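PDB 6UKF: HhaI Restriction Endonuclease from Haemophilus parahaemolyticus, which recognises the DNA sequence GCGC and, as a type II restriction endonuclease, cleaves the double strand there, probably with the help of divalent metal ions. Local coordinates for residues G55-I60 with V230-S235; L108-F113 with Y147-C152; I156-S161 with K220-T225. All blocks are in the same frame, centred on the assembly; numbering follows the deposited sequence. Where two conformers were deposited one is given.

How the contacts relate
Following the chain from the N terminus, strand 51-62 opens contact 1, which closes only when strand 228-236 comes back beside it some 170 residues later. The other two contacts lie inside that large loop, in series. Contact 2 closes first, bringing the start of helix 110-123 against strand 148-156; contact 3 follows, bringing 156-161, where that strand runs out into a loop, against 220-225. Contacts 1 and 2 share one antiparallel sheet, in which 228-236 and 148-156 are neighbours, and Val230 packs on Cys152. Contact 3 reads the DNA bases, and is tied to contact 1, which also meets a phosphate, by the hydrogen bond between Gln56 and Lys157.

Contact 1: residues G55-I60 with V230-S235; sequences GQFVLI and VIFSIS. With nucleotides of chain B.
Val230 lies against one face of the Phe57 ring where strands 51-62 and 228-236 run antiparallel. Its CB stands 3.8 Å from the centroid of that ring as a CH-pi contact, and from there the side chain forks. CG1 goes to the ring atoms CZ and CE2, whereas CG2 reaches CE1 on the other flank and also packs on Leu59, 3.6 Å from its CD1. The Phe57 ring can stand alongside Val230 because its CG sits between the backbone N and the carbonyl carbon (chi1 51°). Phe232 joins the same side of the sheet, its CE1 4.2 Å from Phe57 CE2, and Trp116 meets both rings.

Beneath these side chains the backbones are joined by Phe57 N to Val230 O (2.9 Å), a weaker, bent return bond from Val230 N to Phe57 O, and Phe232 N to Gly55 O, which is close to straight at 161°. Gly55 O is used a second time, by the CA-H of Ile231.

On the other face Gln56 CB packs on Ile231 CB, and the extended side chain leads on to the DNA. CG and CD lie beside DC7 of chain B, and NE2 gives a hydrogen bond of 2.8 Å to its phosphate oxygen OP2. OE1 accepts from Lys157 NZ, which fixes which way round the amide lies. The sheet is thus two-sided in its chemistry: an apolar, aromatic layer on the Phe57 face, and on the Gln56 face an amide with both ends engaged, one on a DNA phosphate and the other on a lysine that itself reaches a guanine base.

Contact 2: residues L108-F113 with Y147-C152; sequences LPESVF and YFNVSC. With CA (calcium ion), chain R; EDO (1,2-ethanediol), chain F.
Cys152 sets its CB squarely over the middle of the Phe113 ring, 3.4 Å from the centroid and only 10° off the ring normal, a close CH-pi contact. The sulfur continues past the centre toward the CD1-CE1 side, where SG is 4.3 Å from the centroid in an oblique sulfur-aromatic contact. Pro109 O lies above the opposite face of the ring, out toward the rim. Two residues earlier on the strand, Val150 places CG1 3.7 Å from Phe113 CB.

The polar tie of the contact is made by Glu110. With CG opposite the backbone N (chi1 -171°) and the rest of the chain extended, its side chain slants across that of Val150, and OE2 accepts the N-H of Val150 at 2.8 Å. The donor comes in on the anti side of the carboxylate, 22° out of its plane. Asn149 CA also lies 3.3 Å from that oxygen.

Between Val150 and Cys152, Ser151 turns away from the helix. Its OG lies 2.8 Å from the calcium ion, a rather long bond, and it shares a 2.6 Å hydrogen bond with O1 of an ethanediol that probably came from the crystallisation liquor. The alternation of the strand therefore gives one side to helix packing and the other to the metal site, which Thr153 of the same strand completes on the protein side.

Farther out, Ile85 of helix 80-91 touches Phe113, while strand 228-236 runs alongside with Val230 and Phe232 against Cys152, so the first turn of helix 110-123 packs on an inner strand of the antiparallel sheet.

Contact 3: residues I156-S161 with K220-T225; sequences IKKSGS and KILSNT. With EDO (1,2-ethanediol), chain D; nucleotides of chain C; nucleotides of chain B.
Ser159 and Thr225 make the direct backbone hydrogen bond of this contact: Ser159 N gives to Thr225 O at 2.9 Å, nearly straight (166°), and the CA-H of Lys158 points to the same oxygen. Farther along, Ser161 CA lies close to Ile221 O in a similar way. Within 220-225, Ser223 OG accepts from Thr225 N, an ST turn that shapes the segment facing Ser159.

Van der Waals contacts fill in between. Ser223 CB fits against the carbonyl oxygens of Ser159 and Gly160, Thr225 CG2 packs on Ser159 OG, and Ser161 CB touches Leu222 CD2. Water adds a bridge: one molecule joins Ser159 O, Ser223 N and the OP2 of DC6 of chain C, so that both segments and the DNA meet there.

Four side chains hold phosphates. The fully extended Lys158 runs past Ser223 O and puts NZ 2.7 Å from OP2 of DC6 of chain C. At DG7 of chain C, Ser161 OG gives to OP2 (2.5 Å) and, in one of its two conformers, Lys220 NZ reaches OP1 (2.8 Å). Thr225 OG1 is hydrogen-bonded to another DNA phosphate.

Bases are read by 156-161. Ser159 OG, beside its backbone N at chi1 -67°, donates to N7 of DG6 of chain B (2.8 Å), and Gly160 N donates to O6 of that guanine at the same length; Lys158 O accepts from N4 of DC6 of chain C. Gly160 CA lies 2.9 Å from O6 of DG7 of chain C, leaving no space for a side chain. Guanine N7 and O6 and cytosine N4 all mark the major groove, and this is direct readout of G and C by a recognition loop, backed by 220-225, as expected of a restriction endonuclease on its cognate site.

Contact 1: residues G55-I60 with V230-S235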
loop_
_atom_site.group_PDB
_atom_site.type_symbol
_atom_site.label_atom_id
_atom_site.label_comp_id
_atom_site.label_asym_id
_atom_site.label_seq_id
_atom_site.Cartn_x
_atom_site.Cartn_y
_atom_site.Cartn_z
ATOM N N GLY A 55 2.974 4.625 -2.530
ATOM C CA GLY A 55 2.341 4.830 -3.816
ATOM C C GLY A 55 3.035 4.055 -4.930
ATOM O O GLY A 55 4.190 3.635 -4.816
ATOM N N GLN A 56 2.304 3.873 -6.032
ATOM C CA GLN A 56 2.803 3.077 -7.146
ATOM C C GLN A 56 2.017 3.392 -8.412
ATOM O O GLN A 56 0.959 4.021 -8.372
ATOM C CB GLN A 56 2.668 1.583 -6.846
ATOM C CG GLN A 56 1.221 1.123 -6.684
ATOM C CD GLN A 56 1.078 -0.363 -6.862
ATOM O OE1 GLN A 56 1.453 -1.139 -5.987
ATOM N NE2 GLN A 56 0.556 -0.775 -8.013
ATOM N N PHE A 57 2.547 2.917 -9.540
ATOM C CA PHE A 57 1.794 2.838 -10.787
ATOM C C PHE A 57 2.405 1.743 -11.657
ATOM O O PHE A 57 3.626 1.572 -11.683
ATOM C CB PHE A 57 1.726 4.177 -11.542
ATOM C CG PHE A 57 3.055 4.849 -11.766
ATOM C CD1 PHE A 57 3.790 4.604 -12.917
ATOM C CD2 PHE A 57 3.547 5.761 -10.846
ATOM C CE1 PHE A 57 5.001 5.241 -13.133
ATOM C CE2 PHE A 57 4.757 6.398 -11.057
ATOM C CZ PHE A 57 5.483 6.141 -12.200
ATOM N N VAL A 58 1.549 1.002 -12.359
ATOM C CA VAL A 58 2.006 -0.086 -13.218
ATOM C C VAL A 58 2.474 0.470 -14.555
ATOM O O VAL A 58 1.816 1.328 -15.158
ATOM C CB VAL A 58 0.891 -1.132 -13.400
ATOM C CG1 VAL A 58 1.285 -2.163 -14.447
ATOM C CG2 VAL A 58 0.587 -1.810 -12.073
ATOM N N LEU A 59 3.621 -0.018 -15.021
ATOM C CA LEU A 59 4.121 0.276 -16.356
ATOM C C LEU A 59 4.288 -1.031 -17.114
ATOM O O LEU A 59 4.782 -2.020 -16.561
ATOM C CB LEU A 59 5.475 0.983 -16.309
ATOM C CG LEU A 59 5.508 2.385 -15.702
ATOM C CD1 LEU A 59 6.920 2.941 -15.797
ATOM C CD2 LEU A 59 4.519 3.319 -16.373
ATOM N N ILE A 60 3.886 -1.030 -18.377
ATOM C CA ILE A 60 3.948 -2.207 -19.236
ATOM C C ILE A 60 5.085 -1.997 -20.232
ATOM O O ILE A 60 5.076 -1.001 -20.967
ATOM C CB ILE A 60 2.614 -2.441 -19.963
ATOM C CG1 ILE A 60 1.468 -2.586 -18.954
ATOM C CG2 ILE A 60 2.718 -3.662 -20.862
ATOM C CD1 ILE A 60 1.636 -3.718 -17.965
ATOM N N VAL A 230 6.246 0.813 -10.845
ATOM C CA VAL A 230 7.034 1.807 -10.138
ATOM C C VAL A 230 6.416 1.974 -8.762
ATOM O O VAL A 230 5.195 2.117 -8.634
ATOM C CB VAL A 230 7.019 3.128 -10.920
ATOM C CG1 VAL A 230 7.719 4.219 -10.141
ATOM C CG2 VAL A 230 7.662 2.936 -12.286
ATOM N N ILE A 231 7.241 1.922 -7.722
ATOM C CA ILE A 231 6.729 1.944 -6.356
ATOM C C ILE A 231 7.728 2.674 -5.473
ATOM O O ILE A 231 8.944 2.520 -5.621
ATOM C CB ILE A 231 6.387 0.518 -5.867
ATOM C CG1 ILE A 231 5.830 0.549 -4.444
ATOM C CG2 ILE A 231 7.602 -0.402 -5.968
ATOM C CD1 ILE A 231 5.047 -0.689 -4.093
ATOM N N PHE A 232 7.203 3.486 -4.564
ATOM C CA PHE A 232 8.008 4.386 -3.754
ATOM C C PHE A 232 8.179 3.836 -2.348
ATOM O O PHE A 232 7.235 3.314 -1.752
ATOM C CB PHE A 232 7.353 5.765 -3.714
ATOM C CG PHE A 232 7.218 6.383 -5.068
ATOM C CD1 PHE A 232 6.069 6.206 -5.818
ATOM C CD2 PHE A 232 8.270 7.090 -5.624
ATOM C CE1 PHE A 232 5.958 6.750 -7.081
ATOM C CE2 PHE A 232 8.162 7.640 -6.889
ATOM C CZ PHE A 232 7.003 7.469 -7.617
ATOM N N SER A 233 9.397 3.949 -1.834
ATOM C CA SER A 233 9.717 3.584 -0.465
ATOM C C SER A 233 10.159 4.830 0.285
ATOM O O SER A 233 10.824 5.706 -0.279
ATOM C CB SER A 233 10.827 2.536 -0.420
ATOM O OG SER A 233 10.361 1.300 -0.927
ATOM N N ILE A 234 9.778 4.911 1.553
ATOM C CA ILE A 234 10.094 6.067 2.376
ATOM C C ILE A 234 10.688 5.596 3.692
ATOM O O ILE A 234 10.332 4.536 4.218
ATOM C CB ILE A 234 8.867 6.986 2.597
ATOM C CG1 ILE A 234 7.782 6.285 3.418
ATOM C CG2 ILE A 234 8.322 7.446 1.252
ATOM C CD1 ILE A 234 6.586 7.177 3.724
ATOM N N SER A 235 11.618 6.391 4.217
ATOM C CA SER A 235 12.253 6.119 5.497
ATOM C C SER A 235 12.293 7.414 6.293
ATOM O O SER A 235 12.819 8.422 5.812
ATOM C CB SER A 235 13.669 5.578 5.296
ATOM O OG SER A 235 14.239 5.185 6.531
ATOM P P DC B 7 -2.120 1.433 -9.587
ATOM O OP1 DC B 7 -2.518 2.794 -10.017
ATOM O OP2 DC B 7 -0.759 0.928 -9.849
ATOM O "O5'" DC B 7 -2.403 1.317 -8.020
ATOM C "C5'" DC B 7 -3.639 1.802 -7.523
ATOM C "C4'" DC B 7 -3.764 1.565 -6.034
ATOM O "O4'" DC B 7 -3.954 0.148 -5.784
ATOM C "C3'" DC B 7 -2.546 1.990 -5.202
ATOM O "O3'" DC B 7 -2.994 2.743 -4.078
ATOM C "C2'" DC B 7 -1.893 0.673 -4.810
ATOM C "C1'" DC B 7 -3.099 -0.263 -4.747
ATOM N N1 DC B 7 -2.760 -1.690 -4.936
ATOM C C2 DC B 7 -3.220 -2.638 -4.016
ATOM O O2 DC B 7 -3.928 -2.269 -3.065
ATOM N N3 DC B 7 -2.879 -3.937 -4.195
ATOM C C4 DC B 7 -2.116 -4.291 -5.233
ATOM N N4 DC B 7 -1.800 -5.583 -5.369
ATOM C C5 DC B 7 -1.644 -3.338 -6.178
ATOM C C6 DC B 7 -1.988 -2.065 -5.992
ATOM P P DG B 6 -2.460 -3.803 -14.011
ATOM O OP1 DG B 6 -2.289 -2.881 -15.153
ATOM O OP2 DG B 6 -1.371 -4.741 -13.656
ATOM O "O5'" DG B 6 -2.823 -2.948 -12.720
ATOM C "C5'" DG B 6 -3.907 -2.043 -12.774
ATOM C "C4'" DG B 6 -4.128 -1.398 -11.427
ATOM O "O4'" DG B 6 -4.632 -2.390 -10.491
ATOM C "C3'" DG B 6 -2.878 -0.799 -10.773
ATOM O "O3'" DG B 6 -3.223 0.459 -10.224
ATOM C "C2'" DG B 6 -2.487 -1.830 -9.720
ATOM C "C1'" DG B 6 -3.845 -2.375 -9.307
ATOM N N9 DG B 6 -3.842 -3.721 -8.755
ATOM C C8 DG B 6 -3.165 -4.819 -9.224
ATOM N N7 DG B 6 -3.383 -5.900 -8.523
ATOM C C5 DG B 6 -4.272 -5.491 -7.531
ATOM C C6 DG B 6 -4.869 -6.220 -6.471
ATOM O O6 DG B 6 -4.732 -7.417 -6.189
ATOM N N1 DG B 6 -5.702 -5.417 -5.697
ATOM C C2 DG B 6 -5.933 -4.083 -5.918
ATOM N N2 DG B 6 -6.767 -3.472 -5.066
ATOM N N3 DG B 6 -5.383 -3.390 -6.904
ATOM C C4 DG B 6 -4.567 -4.156 -7.667
#

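Contact 2: residues L108-F113 with Y147-C152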
loop_
_atom_site.group_PDB
_atom_site.type_symbol
_atom_site.label_atom_id
_atom_site.label_comp_id
_atom_site.label_asym_id
_atom_site.label_seq_id
_atom_site.Cartn_x
_atom_site.Cartn_y
_atom_site.Cartn_z
ATOM N N LEU A 108 16.700 8.926 -10.401
ATOM C CA LEU A 108 16.327 10.308 -10.658
ATOM C C LEU A 108 16.438 11.122 -9.380
ATOM O O LEU A 108 16.520 10.565 -8.281
ATOM C CB LEU A 108 14.899 10.375 -11.188
ATOM C CG LEU A 108 14.734 9.980 -12.655
ATOM C CD1 LEU A 108 13.260 9.861 -13.002
ATOM C CD2 LEU A 108 15.428 10.980 -13.568
ATOM N N PRO A 109 16.456 12.449 -9.488
ATOM C CA PRO A 109 16.516 13.276 -8.277
ATOM C C PRO A 109 15.377 12.942 -7.326
ATOM O O PRO A 109 14.235 12.740 -7.740
ATOM C CB PRO A 109 16.402 14.705 -8.818
ATOM C CG PRO A 109 16.956 14.617 -10.201
ATOM C CD PRO A 109 16.507 13.270 -10.712
ATOM N N GLU A 110 15.705 12.893 -6.035
ATOM C CA GLU A 110 14.710 12.559 -5.025
ATOM C C GLU A 110 13.499 13.473 -5.117
ATOM O O GLU A 110 12.373 13.045 -4.840
ATOM C CB GLU A 110 15.356 12.655 -3.646
ATOM C CG GLU A 110 14.502 12.140 -2.513
ATOM C CD GLU A 110 15.197 12.256 -1.174
ATOM O OE1 GLU A 110 16.263 12.901 -1.111
ATOM O OE2 GLU A 110 14.680 11.696 -0.185
ATOM N N SER A 111 13.707 14.729 -5.520
ATOM C CA SER A 111 12.606 15.681 -5.616
ATOM C C SER A 111 11.552 15.243 -6.626
ATOM O O SER A 111 10.371 15.567 -6.461
ATOM C CB SER A 111 13.146 17.059 -5.989
ATOM O OG SER A 111 13.880 16.999 -7.199
ATOM N N VAL A 112 11.947 14.529 -7.684
ATOM C CA VAL A 112 10.956 14.005 -8.622
ATOM C C VAL A 112 9.984 13.087 -7.896
ATOM O O VAL A 112 8.764 13.153 -8.097
ATOM C CB VAL A 112 11.647 13.270 -9.785
ATOM C CG1 VAL A 112 10.610 12.582 -10.671
ATOM C CG2 VAL A 112 12.501 14.225 -10.595
ATOM N N PHE A 113 10.518 12.209 -7.048
ATOM C CA PHE A 113 9.688 11.247 -6.339
ATOM C C PHE A 113 8.858 11.932 -5.267
ATOM O O PHE A 113 7.678 11.615 -5.092
ATOM C CB PHE A 113 10.582 10.175 -5.722
ATOM C CG PHE A 113 11.544 9.556 -6.698
ATOM C CD1 PHE A 113 11.164 9.279 -8.002
ATOM C CD2 PHE A 113 12.836 9.260 -6.310
ATOM C CE1 PHE A 113 12.054 8.709 -8.892
ATOM C CE2 PHE A 113 13.727 8.692 -7.196
ATOM C CZ PHE A 113 13.336 8.417 -8.486
ATOM N N TYR A 147 10.610 15.285 6.209
ATOM C CA TYR A 147 10.347 14.196 7.138
ATOM C C TYR A 147 10.817 12.843 6.643
ATOM O O TYR A 147 11.263 12.028 7.452
ATOM C CB TYR A 147 8.845 14.133 7.432
ATOM C CG TYR A 147 8.367 15.367 8.147
ATOM C CD1 TYR A 147 7.945 16.481 7.437
ATOM C CD2 TYR A 147 8.374 15.436 9.532
ATOM C CE1 TYR A 147 7.523 17.623 8.088
ATOM C CE2 TYR A 147 7.951 16.571 10.190
ATOM C CZ TYR A 147 7.532 17.662 9.465
ATOM O OH TYR A 147 7.107 18.790 10.126
ATOM N N PHE A 148 10.724 12.573 5.343
ATOM C CA PHE A 148 11.022 11.255 4.807
ATOM C C PHE A 148 12.057 11.340 3.699
ATOM O O PHE A 148 11.992 12.221 2.837
ATOM C CB PHE A 148 9.766 10.588 4.227
ATOM C CG PHE A 148 8.865 9.984 5.263
ATOM C CD1 PHE A 148 9.154 8.747 5.809
ATOM C CD2 PHE A 148 7.726 10.646 5.685
ATOM C CE1 PHE A 148 8.328 8.183 6.761
ATOM C CE2 PHE A 148 6.895 10.086 6.638
ATOM C CZ PHE A 148 7.198 8.852 7.178
ATOM N N ASN A 149 13.012 10.417 3.740
ATOM C CA ASN A 149 13.812 10.089 2.572
ATOM C C ASN A 149 12.990 9.189 1.659
ATOM O O ASN A 149 12.192 8.372 2.124
ATOM C CB ASN A 149 15.079 9.347 2.991
ATOM C CG ASN A 149 15.984 10.188 3.878
ATOM O OD1 ASN A 149 16.386 9.763 4.962
ATOM N ND2 ASN A 149 16.301 11.389 3.421
ATOM N N VAL A 150 13.181 9.348 0.351
ATOM C CA VAL A 150 12.379 8.641 -0.642
ATOM C C VAL A 150 13.290 7.979 -1.662
ATOM O O VAL A 150 14.290 8.564 -2.091
ATOM C CB VAL A 150 11.388 9.589 -1.352
ATOM C CG1 VAL A 150 10.477 8.800 -2.292
ATOM C CG2 VAL A 150 10.577 10.372 -0.335
ATOM N N SER A 151 12.939 6.756 -2.050
ATOM C CA SER A 151 13.551 6.076 -3.179
ATOM C C SER A 151 12.449 5.457 -4.029
ATOM O O SER A 151 11.286 5.369 -3.622
ATOM C CB SER A 151 14.558 5.008 -2.734
ATOM O OG SER A 151 13.911 3.934 -2.081
ATOM N N CYS A 152 12.830 5.023 -5.225
ATOM C CA CYS A 152 11.871 4.568 -6.220
ATOM C C CYS A 152 12.458 3.380 -6.960
ATOM O O CYS A 152 13.609 3.429 -7.396
ATOM C CB CYS A 152 11.565 5.710 -7.194
ATOM S SG CYS A 152 10.465 5.290 -8.538
HETATM CA CA CA R . 13.428 1.519 -3.468
HETATM C C1 EDO F . 13.795 4.561 1.531
HETATM O O1 EDO F . 14.290 3.682 0.517
HETATM C C2 EDO F . 14.278 5.980 1.259
HETATM O O2 EDO F . 15.708 6.020 1.237
#

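Contact 3: residues I156-S161 with K220-T225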
loop_
_atom_site.group_PDB
_atom_site.type_symbol
_atom_site.label_atom_id
_atom_site.label_comp_id
_atom_site.label_asym_id
_atom_site.label_seq_id
_atom_site.Cartn_x
_atom_site.Cartn_y
_atom_site.Cartn_z
ATOM N N ILE A 156 8.432 -6.317 -10.141
ATOM C CA ILE A 156 7.256 -7.171 -10.195
ATOM C C ILE A 156 6.630 -7.215 -8.815
ATOM O O ILE A 156 7.302 -7.519 -7.822
ATOM C CB ILE A 156 7.660 -8.589 -10.631
ATOM C CG1 ILE A 156 8.225 -8.582 -12.051
ATOM C CG2 ILE A 156 6.472 -9.542 -10.513
ATOM C CD1 ILE A 156 8.867 -9.900 -12.449
ATOM N N LYS A 157 5.336 -6.922 -8.739
ATOM C CA LYS A 157 4.577 -7.155 -7.513
ATOM C C LYS A 157 3.331 -7.951 -7.882
ATOM O O LYS A 157 2.385 -7.415 -8.468
ATOM C CB LYS A 157 4.237 -5.870 -6.767
ATOM C CG LYS A 157 3.524 -6.144 -5.444
ATOM C CD LYS A 157 3.611 -4.980 -4.460
ATOM C CE LYS A 157 2.992 -3.697 -5.003
ATOM N NZ LYS A 157 1.521 -3.793 -5.208
ATOM N N LYS A 158 3.360 -9.238 -7.553
ATOM C CA LYS A 158 2.224 -10.115 -7.776
ATOM C C LYS A 158 0.954 -9.484 -7.222
ATOM O O LYS A 158 0.963 -8.875 -6.149
ATOM C CB LYS A 158 2.502 -11.433 -7.054
ATOM C CG LYS A 158 1.508 -12.535 -7.313
ATOM C CD LYS A 158 1.836 -13.723 -6.430
ATOM C CE LYS A 158 0.901 -14.888 -6.668
ATOM N NZ LYS A 158 1.176 -15.998 -5.714
ATOM N N SER A 159 -0.142 -9.631 -7.962
ATOM C CA SER A 159 -1.424 -9.132 -7.491
ATOM C C SER A 159 -1.912 -9.966 -6.309
ATOM O O SER A 159 -1.352 -11.012 -5.968
ATOM C CB SER A 159 -2.448 -9.121 -8.626
ATOM O OG SER A 159 -2.097 -8.169 -9.618
ATOM N N GLY A 160 -2.977 -9.482 -5.671
ATOM C CA GLY A 160 -3.422 -10.030 -4.410
ATOM C C GLY A 160 -4.369 -11.205 -4.557
ATOM O O GLY A 160 -4.704 -11.660 -5.648
ATOM N N SER A 161 -4.826 -11.683 -3.405
ATOM C CA SER A 161 -5.628 -12.887 -3.323
ATOM C C SER A 161 -7.112 -12.545 -3.403
ATOM O O SER A 161 -7.511 -11.379 -3.457
ATOM C CB SER A 161 -5.328 -13.602 -2.008
ATOM O OG SER A 161 -5.684 -12.778 -0.909
ATOM N N LYS A 220 -7.933 -18.626 0.811
ATOM C CA LYS A 220 -7.761 -17.619 -0.219
ATOM C C LYS A 220 -7.238 -18.274 -1.487
ATOM O O LYS A 220 -6.556 -19.303 -1.442
ATOM C CB LYS A 220 -6.784 -16.523 0.225
ATOM C CG LYS A 220 -7.196 -15.806 1.500
ATOM C CD LYS A 220 -6.568 -16.446 2.727
ATOM C CE LYS A 220 -7.188 -15.913 4.007
ATOM N NZ LYS A 220 -6.908 -14.468 4.224
ATOM N N ILE A 221 -7.580 -17.674 -2.621
ATOM C CA ILE A 221 -7.053 -18.070 -3.920
ATOM C C ILE A 221 -6.036 -17.010 -4.319
ATOM O O ILE A 221 -6.370 -15.821 -4.396
ATOM C CB ILE A 221 -8.163 -18.179 -4.975
ATOM C CG1 ILE A 221 -9.242 -19.167 -4.527
ATOM C CG2 ILE A 221 -7.568 -18.599 -6.320
ATOM C CD1 ILE A 221 -10.518 -19.068 -5.338
ATOM N N LEU A 222 -4.799 -17.428 -4.562
ATOM C CA LEU A 222 -3.748 -16.485 -4.902
ATOM C C LEU A 222 -3.817 -16.123 -6.384
ATOM O O LEU A 222 -4.393 -16.842 -7.204
ATOM C CB LEU A 222 -2.381 -17.066 -4.545
ATOM C CG LEU A 222 -2.247 -17.513 -3.084
ATOM C CD1 LEU A 222 -0.844 -18.032 -2.788
ATOM C CD2 LEU A 222 -2.612 -16.390 -2.122
ATOM N N SER A 223 -3.213 -14.989 -6.717
ATOM C CA SER A 223 -3.278 -14.438 -8.060
ATOM C C SER A 223 -2.331 -15.172 -9.001
ATOM O O SER A 223 -1.401 -15.864 -8.577
ATOM C CB SER A 223 -2.879 -12.963 -8.031
ATOM O OG SER A 223 -2.954 -12.379 -9.319
ATOM N N ASN A 224 -2.573 -14.992 -10.299
ATOM C CA ASN A 224 -1.649 -15.410 -11.344
ATOM C C ASN A 224 -1.123 -14.209 -12.126
ATOM O O ASN A 224 -0.529 -14.392 -13.194
ATOM C CB ASN A 224 -2.318 -16.413 -12.292
ATOM C CG ASN A 224 -2.662 -17.728 -11.609
ATOM O OD1 ASN A 224 -1.890 -18.242 -10.798
ATOM N ND2 ASN A 224 -3.828 -18.279 -11.937
ATOM N N THR A 225 -1.323 -12.990 -11.620
ATOM C CA THR A 225 -0.906 -11.767 -12.294
ATOM C C THR A 225 0.396 -11.270 -11.674
ATOM O O THR A 225 0.475 -11.077 -10.456
ATOM C CB THR A 225 -1.994 -10.697 -12.166
ATOM O OG1 THR A 225 -3.230 -11.197 -12.697
ATOM C CG2 THR A 225 -1.593 -9.437 -12.913
HETATM C C1 EDO D . 4.528 -16.140 -5.355
HETATM O O1 EDO D . 3.980 -16.972 -6.383
HETATM C C2 EDO D . 4.738 -16.979 -4.100
HETATM O O2 EDO D . 3.463 -17.232 -3.498
ATOM P P DG C 7 -4.037 -13.139 2.343
ATOM O OP1 DG C 7 -4.231 -13.752 3.676
ATOM O OP2 DG C 7 -4.613 -13.791 1.151
ATOM O "O5'" DG C 7 -4.576 -11.630 2.410
ATOM C "C5'" DG C 7 -4.305 -10.835 3.563
ATOM C "C4'" DG C 7 -5.232 -9.636 3.652
ATOM O "O4'" DG C 7 -4.806 -8.610 2.707
ATOM C "C3'" DG C 7 -6.700 -9.892 3.319
ATOM O "O3'" DG C 7 -7.518 -9.007 4.100
ATOM C "C2'" DG C 7 -6.761 -9.621 1.818
ATOM C "C1'" DG C 7 -5.758 -8.484 1.654
ATOM N N9 DG C 7 -5.017 -8.504 0.400
ATOM C C8 DG C 7 -4.450 -9.596 -0.209
ATOM N N7 DG C 7 -3.819 -9.306 -1.311
ATOM C C5 DG C 7 -3.960 -7.930 -1.431
ATOM C C6 DG C 7 -3.485 -7.048 -2.428
ATOM O O6 DG C 7 -2.817 -7.316 -3.434
ATOM N N1 DG C 7 -3.852 -5.730 -2.169
ATOM C C2 DG C 7 -4.587 -5.319 -1.085
ATOM N N2 DG C 7 -4.846 -4.007 -1.005
ATOM N N3 DG C 7 -5.037 -6.134 -0.144
ATOM C C4 DG C 7 -4.688 -7.420 -0.381
ATOM P P DC C 6 1.208 -14.342 -2.237
ATOM O OP1 DC C 6 2.228 -15.340 -1.850
ATOM O OP2 DC C 6 0.476 -14.513 -3.511
ATOM O "O5'" DC C 6 0.114 -14.223 -1.079
ATOM C "C5'" DC C 6 0.526 -14.196 0.282
ATOM C "C4'" DC C 6 -0.302 -13.224 1.098
ATOM O "O4'" DC C 6 0.041 -11.853 0.727
ATOM C "C3'" DC C 6 -1.819 -13.312 0.916
ATOM O "O3'" DC C 6 -2.452 -12.983 2.149
ATOM C "C2'" DC C 6 -2.080 -12.289 -0.181
ATOM C "C1'" DC C 6 -1.118 -11.186 0.239
ATOM N N1 DC C 6 -0.696 -10.243 -0.830
ATOM C C2 DC C 6 -0.498 -8.907 -0.491
ATOM O O2 DC C 6 -0.691 -8.554 0.677
ATOM N N3 DC C 6 -0.108 -8.034 -1.451
ATOM C C4 DC C 6 0.095 -8.458 -2.698
ATOM N N4 DC C 6 0.483 -7.559 -3.608
ATOM C C5 DC C 6 -0.091 -9.825 -3.064
ATOM C C6 DC C 6 -0.481 -10.676 -2.105
ATOM P P DG B 6 -2.460 -3.803 -14.011
ATOM O OP1 DG B 6 -2.289 -2.881 -15.153
ATOM O OP2 DG B 6 -1.371 -4.741 -13.656
ATOM O "O5'" DG B 6 -2.823 -2.948 -12.720
ATOM C "C5'" DG B 6 -3.907 -2.043 -12.774
ATOM C "C4'" DG B 6 -4.128 -1.398 -11.427
ATOM O "O4'" DG B 6 -4.632 -2.390 -10.491
ATOM C "C3'" DG B 6 -2.878 -0.799 -10.773
ATOM O "O3'" DG B 6 -3.223 0.459 -10.224
ATOM C "C2'" DG B 6 -2.487 -1.830 -9.720
ATOM C "C1'" DG B 6 -3.845 -2.375 -9.307
ATOM N N9 DG B 6 -3.842 -3.721 -8.755
ATOM C C8 DG B 6 -3.165 -4.819 -9.224
ATOM N N7 DG B 6 -3.383 -5.900 -8.523
ATOM C C5 DG B 6 -4.272 -5.491 -7.531
ATOM C C6 DG B 6 -4.869 -6.220 -6.471
ATOM O O6 DG B 6 -4.732 -7.417 -6.189
ATOM N N1 DG B 6 -5.702 -5.417 -5.697
ATOM C C2 DG B 6 -5.933 -4.083 -5.918
ATOM N N2 DG B 6 -6.767 -3.472 -5.066
ATOM N N3 DG B 6 -5.383 -3.390 -6.904
ATOM C C4 DG B 6 -4.567 -4.156 -7.667
HETATM O O HOH W 1 0.576 -7.631 -10.617
HETATM O O HOH W 2 -0.335 -17.994 -7.285
HETATM O O HOH W 3 -1.848 -13.439 -4.632
HETATM O O HOH W 4 -6.447 -14.218 -6.520
#